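Local coordinates for beta-ketoacyl-[acyl-carrier-protein] synthase FabY (Pseudomonas aeruginosa, PDB 4CW4), which catalyses the condensation of acetyl-CoA with malonyl-ACP to give acetoacetyl-ACP, the primer of fatty acid synthesis, at residues L99-S113 with R154-K168. Residues are numbered along the deposited sequence; the frame is centred on the assembly and turned at random.
Sequences LDPDAVHWHKVLELS and RCEFKVDSYRALTVK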
# COMPACT_ATOMS: atom_id res chain seq x y z
N LEU A 99 10.37 -16.63 -17.39
CA LEU A 99 9.67 -16.48 -18.67
C LEU A 99 10.70 -16.54 -19.79
O LEU A 99 11.91 -16.45 -19.55
CB LEU A 99 8.93 -15.14 -18.74
CG LEU A 99 9.78 -13.90 -18.44
CD1 LEU A 99 10.22 -13.25 -19.75
CD2 LEU A 99 9.06 -12.91 -17.54
N ASP A 100 10.22 -16.72 -21.02
CA ASP A 100 11.08 -16.64 -22.17
C ASP A 100 10.88 -15.27 -22.79
O ASP A 100 9.83 -15.01 -23.37
CB ASP A 100 10.70 -17.74 -23.17
CG ASP A 100 11.60 -17.78 -24.39
OD1 ASP A 100 12.29 -16.79 -24.69
OD2 ASP A 100 11.58 -18.83 -25.07
N PRO A 101 11.91 -14.41 -22.74
CA PRO A 101 11.66 -13.05 -23.21
C PRO A 101 11.55 -12.95 -24.73
O PRO A 101 11.30 -11.86 -25.22
CB PRO A 101 12.87 -12.27 -22.67
CG PRO A 101 13.94 -13.32 -22.64
CD PRO A 101 13.26 -14.56 -22.18
N ASP A 102 11.75 -14.06 -25.44
CA ASP A 102 11.45 -14.12 -26.86
C ASP A 102 10.14 -14.86 -27.17
O ASP A 102 9.77 -15.03 -28.34
CB ASP A 102 12.60 -14.80 -27.60
CG ASP A 102 13.85 -13.97 -27.58
OD1 ASP A 102 13.78 -12.78 -27.99
OD2 ASP A 102 14.90 -14.48 -27.13
N ALA A 103 9.42 -15.30 -26.14
CA ALA A 103 8.20 -16.08 -26.37
C ALA A 103 7.26 -16.01 -25.17
O ALA A 103 7.13 -16.96 -24.38
CB ALA A 103 8.54 -17.53 -26.70
N VAL A 104 6.59 -14.87 -25.04
CA VAL A 104 5.58 -14.70 -24.00
C VAL A 104 4.20 -14.86 -24.61
O VAL A 104 3.92 -14.36 -25.70
CB VAL A 104 5.72 -13.35 -23.22
CG1 VAL A 104 7.06 -13.25 -22.51
CG2 VAL A 104 5.55 -12.16 -24.11
N HIS A 105 3.35 -15.57 -23.90
CA HIS A 105 2.01 -15.86 -24.34
C HIS A 105 1.11 -14.63 -24.31
O HIS A 105 1.17 -13.81 -23.38
CB HIS A 105 1.39 -16.96 -23.48
CG HIS A 105 -0.06 -17.22 -23.78
ND1 HIS A 105 -1.08 -16.60 -23.09
CD2 HIS A 105 -0.65 -18.04 -24.68
CE1 HIS A 105 -2.24 -17.01 -23.58
NE2 HIS A 105 -2.00 -17.89 -24.53
N TRP A 106 0.26 -14.53 -25.32
CA TRP A 106 -0.88 -13.63 -25.30
C TRP A 106 -1.96 -14.19 -26.21
O TRP A 106 -1.82 -15.30 -26.72
CB TRP A 106 -0.50 -12.20 -25.71
CG TRP A 106 0.02 -12.02 -27.12
CD1 TRP A 106 1.04 -12.70 -27.74
CD2 TRP A 106 -0.42 -11.03 -28.06
NE1 TRP A 106 1.23 -12.21 -29.00
CE2 TRP A 106 0.35 -11.19 -29.23
CE3 TRP A 106 -1.41 -10.03 -28.04
CZ2 TRP A 106 0.17 -10.39 -30.35
CZ3 TRP A 106 -1.59 -9.25 -29.16
CH2 TRP A 106 -0.80 -9.42 -30.29
N HIS A 107 -3.04 -13.44 -26.39
CA HIS A 107 -4.09 -13.81 -27.35
C HIS A 107 -4.13 -12.80 -28.48
O HIS A 107 -4.21 -11.61 -28.21
CB HIS A 107 -5.48 -13.79 -26.70
CG HIS A 107 -5.71 -14.84 -25.66
ND1 HIS A 107 -6.54 -14.63 -24.58
CD2 HIS A 107 -5.25 -16.11 -25.55
CE1 HIS A 107 -6.56 -15.72 -23.83
NE2 HIS A 107 -5.79 -16.63 -24.40
N LYS A 108 -4.11 -13.25 -29.73
CA LYS A 108 -4.49 -12.37 -30.84
C LYS A 108 -5.98 -12.49 -31.06
O LYS A 108 -6.56 -13.55 -30.86
CB LYS A 108 -3.80 -12.78 -32.13
CG LYS A 108 -2.34 -12.41 -32.23
CD LYS A 108 -1.86 -12.64 -33.65
CE LYS A 108 -0.40 -12.34 -33.84
NZ LYS A 108 -0.03 -12.52 -35.27
N VAL A 109 -6.57 -11.39 -31.51
CA VAL A 109 -7.93 -11.40 -32.03
C VAL A 109 -7.87 -11.92 -33.46
O VAL A 109 -7.22 -11.33 -34.32
CB VAL A 109 -8.56 -10.02 -32.00
CG1 VAL A 109 -9.95 -10.04 -32.67
CG2 VAL A 109 -8.66 -9.50 -30.57
N LEU A 110 -8.54 -13.04 -33.70
CA LEU A 110 -8.62 -13.63 -35.02
C LEU A 110 -10.04 -13.47 -35.53
O LEU A 110 -10.98 -14.09 -35.01
CB LEU A 110 -8.22 -15.11 -34.94
CG LEU A 110 -8.36 -15.93 -36.22
CD1 LEU A 110 -7.49 -15.39 -37.34
CD2 LEU A 110 -8.01 -17.38 -35.94
N GLU A 111 -10.20 -12.62 -36.53
CA GLU A 111 -11.51 -12.39 -37.12
C GLU A 111 -11.75 -13.42 -38.20
O GLU A 111 -11.12 -13.38 -39.25
CB GLU A 111 -11.59 -10.99 -37.72
CG GLU A 111 -11.45 -9.88 -36.70
CD GLU A 111 -11.49 -8.50 -37.33
OE1 GLU A 111 -12.54 -8.14 -37.91
OE2 GLU A 111 -10.47 -7.78 -37.26
N LEU A 112 -12.66 -14.35 -37.93
CA LEU A 112 -13.03 -15.36 -38.92
C LEU A 112 -14.30 -14.96 -39.61
O LEU A 112 -15.30 -14.67 -38.96
CB LEU A 112 -13.20 -16.72 -38.27
CG LEU A 112 -11.93 -17.27 -37.65
CD1 LEU A 112 -12.08 -18.76 -37.40
CD2 LEU A 112 -10.72 -16.99 -38.53
N SER A 113 -14.24 -14.96 -40.93
CA SER A 113 -15.38 -14.66 -41.77
C SER A 113 -15.64 -15.83 -42.69
O SER A 113 -14.70 -16.48 -43.17
CB SER A 113 -15.11 -13.41 -42.62
OG SER A 113 -15.19 -12.23 -41.83
N ARG A 154 -18.84 -12.70 -39.87
CA ARG A 154 -17.55 -12.46 -39.25
C ARG A 154 -17.70 -12.48 -37.73
O ARG A 154 -18.63 -11.91 -37.19
CB ARG A 154 -16.95 -11.11 -39.66
CG ARG A 154 -15.54 -10.88 -39.11
CD ARG A 154 -15.05 -9.47 -39.33
NE ARG A 154 -15.04 -9.06 -40.73
CZ ARG A 154 -14.73 -7.83 -41.15
NH1 ARG A 154 -14.41 -6.88 -40.28
NH2 ARG A 154 -14.75 -7.55 -42.45
N CYS A 155 -16.77 -13.13 -37.05
CA CYS A 155 -16.73 -13.01 -35.61
C CYS A 155 -15.32 -13.15 -35.12
O CYS A 155 -14.41 -13.50 -35.88
CB CYS A 155 -17.64 -14.02 -34.94
SG CYS A 155 -17.14 -15.68 -35.24
N GLU A 156 -15.14 -12.86 -33.84
CA GLU A 156 -13.83 -12.76 -33.24
C GLU A 156 -13.58 -13.92 -32.32
O GLU A 156 -14.31 -14.14 -31.36
CB GLU A 156 -13.72 -11.47 -32.44
CG GLU A 156 -13.70 -10.23 -33.30
CD GLU A 156 -13.38 -8.99 -32.50
OE1 GLU A 156 -13.28 -9.10 -31.26
OE2 GLU A 156 -13.21 -7.92 -33.11
N PHE A 157 -12.54 -14.67 -32.63
CA PHE A 157 -11.98 -15.63 -31.70
C PHE A 157 -10.70 -15.06 -31.12
O PHE A 157 -10.08 -14.18 -31.72
CB PHE A 157 -11.68 -16.94 -32.42
CG PHE A 157 -12.90 -17.67 -32.85
CD1 PHE A 157 -13.65 -18.34 -31.92
CD2 PHE A 157 -13.34 -17.64 -34.16
CE1 PHE A 157 -14.81 -19.00 -32.27
CE2 PHE A 157 -14.48 -18.30 -34.51
CZ PHE A 157 -15.21 -18.99 -33.55
N LYS A 158 -10.33 -15.56 -29.96
CA LYS A 158 -9.00 -15.28 -29.42
C LYS A 158 -8.14 -16.54 -29.55
O LYS A 158 -8.59 -17.64 -29.21
CB LYS A 158 -9.06 -14.83 -27.97
CG LYS A 158 -9.19 -13.29 -27.78
CD LYS A 158 -10.31 -12.64 -28.61
CE LYS A 158 -11.71 -13.00 -28.11
NZ LYS A 158 -12.82 -12.18 -28.77
N VAL A 159 -6.94 -16.38 -30.09
CA VAL A 159 -6.03 -17.51 -30.31
C VAL A 159 -4.71 -17.29 -29.57
O VAL A 159 -4.20 -16.18 -29.50
CB VAL A 159 -5.77 -17.75 -31.82
CG1 VAL A 159 -7.03 -18.15 -32.53
CG2 VAL A 159 -5.17 -16.52 -32.50
N ASP A 160 -4.14 -18.37 -29.04
CA ASP A 160 -2.84 -18.31 -28.39
C ASP A 160 -1.79 -17.89 -29.39
O ASP A 160 -1.74 -18.40 -30.51
CB ASP A 160 -2.48 -19.67 -27.80
CG ASP A 160 -3.50 -20.14 -26.81
OD1 ASP A 160 -3.81 -19.37 -25.88
OD2 ASP A 160 -4.06 -21.23 -27.01
N SER A 161 -0.94 -16.98 -28.96
CA SER A 161 0.18 -16.53 -29.77
C SER A 161 1.35 -16.16 -28.85
O SER A 161 1.16 -16.03 -27.64
CB SER A 161 -0.23 -15.33 -30.62
OG SER A 161 0.68 -15.10 -31.69
N TYR A 162 2.53 -16.02 -29.42
CA TYR A 162 3.75 -15.77 -28.67
C TYR A 162 4.51 -14.59 -29.24
O TYR A 162 4.66 -14.46 -30.45
CB TYR A 162 4.60 -17.05 -28.62
CG TYR A 162 3.84 -18.12 -27.91
CD1 TYR A 162 2.96 -18.95 -28.59
CD2 TYR A 162 3.93 -18.24 -26.53
CE1 TYR A 162 2.20 -19.89 -27.90
CE2 TYR A 162 3.19 -19.18 -25.84
CZ TYR A 162 2.32 -20.00 -26.53
OH TYR A 162 1.58 -20.94 -25.84
N ARG A 163 5.00 -13.73 -28.35
CA ARG A 163 5.71 -12.54 -28.79
C ARG A 163 6.98 -12.34 -27.99
O ARG A 163 7.16 -12.91 -26.92
CB ARG A 163 4.82 -11.30 -28.69
CG ARG A 163 4.44 -10.93 -27.24
CD ARG A 163 3.50 -9.75 -27.18
NE ARG A 163 4.13 -8.55 -27.74
CZ ARG A 163 4.91 -7.72 -27.06
NH1 ARG A 163 5.15 -7.91 -25.77
NH2 ARG A 163 5.45 -6.68 -27.69
N ALA A 164 7.86 -11.50 -28.53
CA ALA A 164 9.10 -11.16 -27.85
C ALA A 164 8.91 -9.85 -27.09
O ALA A 164 8.25 -8.94 -27.56
CB ALA A 164 10.22 -11.04 -28.83
N LEU A 165 9.49 -9.79 -25.89
CA LEU A 165 9.56 -8.54 -25.14
C LEU A 165 10.75 -7.74 -25.65
O LEU A 165 11.76 -8.31 -26.07
CB LEU A 165 9.75 -8.83 -23.65
CG LEU A 165 8.68 -9.66 -22.93
CD1 LEU A 165 9.12 -9.98 -21.51
CD2 LEU A 165 7.37 -8.90 -22.89
N THR A 166 10.66 -6.42 -25.62
CA THR A 166 11.81 -5.60 -26.00
C THR A 166 12.93 -5.63 -24.94
O THR A 166 14.06 -5.28 -25.23
CB THR A 166 11.41 -4.15 -26.23
OG1 THR A 166 10.90 -3.62 -25.01
CG2 THR A 166 10.35 -4.05 -27.35
N VAL A 167 12.58 -6.03 -23.72
CA VAL A 167 13.49 -6.11 -22.58
C VAL A 167 13.85 -7.56 -22.35
O VAL A 167 12.97 -8.43 -22.35
CB VAL A 167 12.78 -5.52 -21.33
CG1 VAL A 167 13.55 -5.81 -20.04
CG2 VAL A 167 12.58 -4.02 -21.52
N LYS A 168 15.14 -7.85 -22.16
CA LYS A 168 15.60 -9.23 -22.04
C LYS A 168 16.29 -9.52 -20.71
O LYS A 168 16.75 -10.64 -20.52
CB LYS A 168 16.59 -9.61 -23.16
CG LYS A 168 16.20 -9.21 -24.59
CD LYS A 168 15.02 -9.97 -25.12
CE LYS A 168 14.69 -9.54 -26.56
NZ LYS A 168 13.47 -10.22 -27.03
O HOH W 1 2.53 -13.11 -31.40
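R163 lies over W106 in an antiparallel pair of strands, 104-112 and 155-163. Its CD sits 3.8 Å from the centroid of the W106 five-membered ring, 11° off the normal, a CH-pi contact. K108 CG covers the opposite face. A chi1 of 63° swings the indole toward S161 and R163. NE1 donates in plane to a water that donates to Y162 O and bonds S161 OG, which E131 of the second subunit also holds. R163 CG packs on V104 CG2 at 3.5 Å, where A103 and V104 form a classic beta bulge. On the other face, H105 NE2 makes a nearly straight hydrogen bond (2.7 Å) to D160 OD1, on its anti side and 30° out of the carboxylate plane. H105 and Y162 form an offset edge-to-face pair. At the far end, R154 NH1 makes a weak salt bridge with E111 OE1 (3.3 Å), and NE a weak hydrogen bond to S113 OG. At the base, P101 O accepts from L165 N, P101 CB packs on K168 CD (4.0 Å), and K168 NZ bridges to D102 OD1 (2.8 Å). The arm leaves the ketosynthase body. F157 to V159 pair antiparallel with a strand of the second subunit, and K158 bridges to its D160. The base rests on helix 319-327 and strand 91-93.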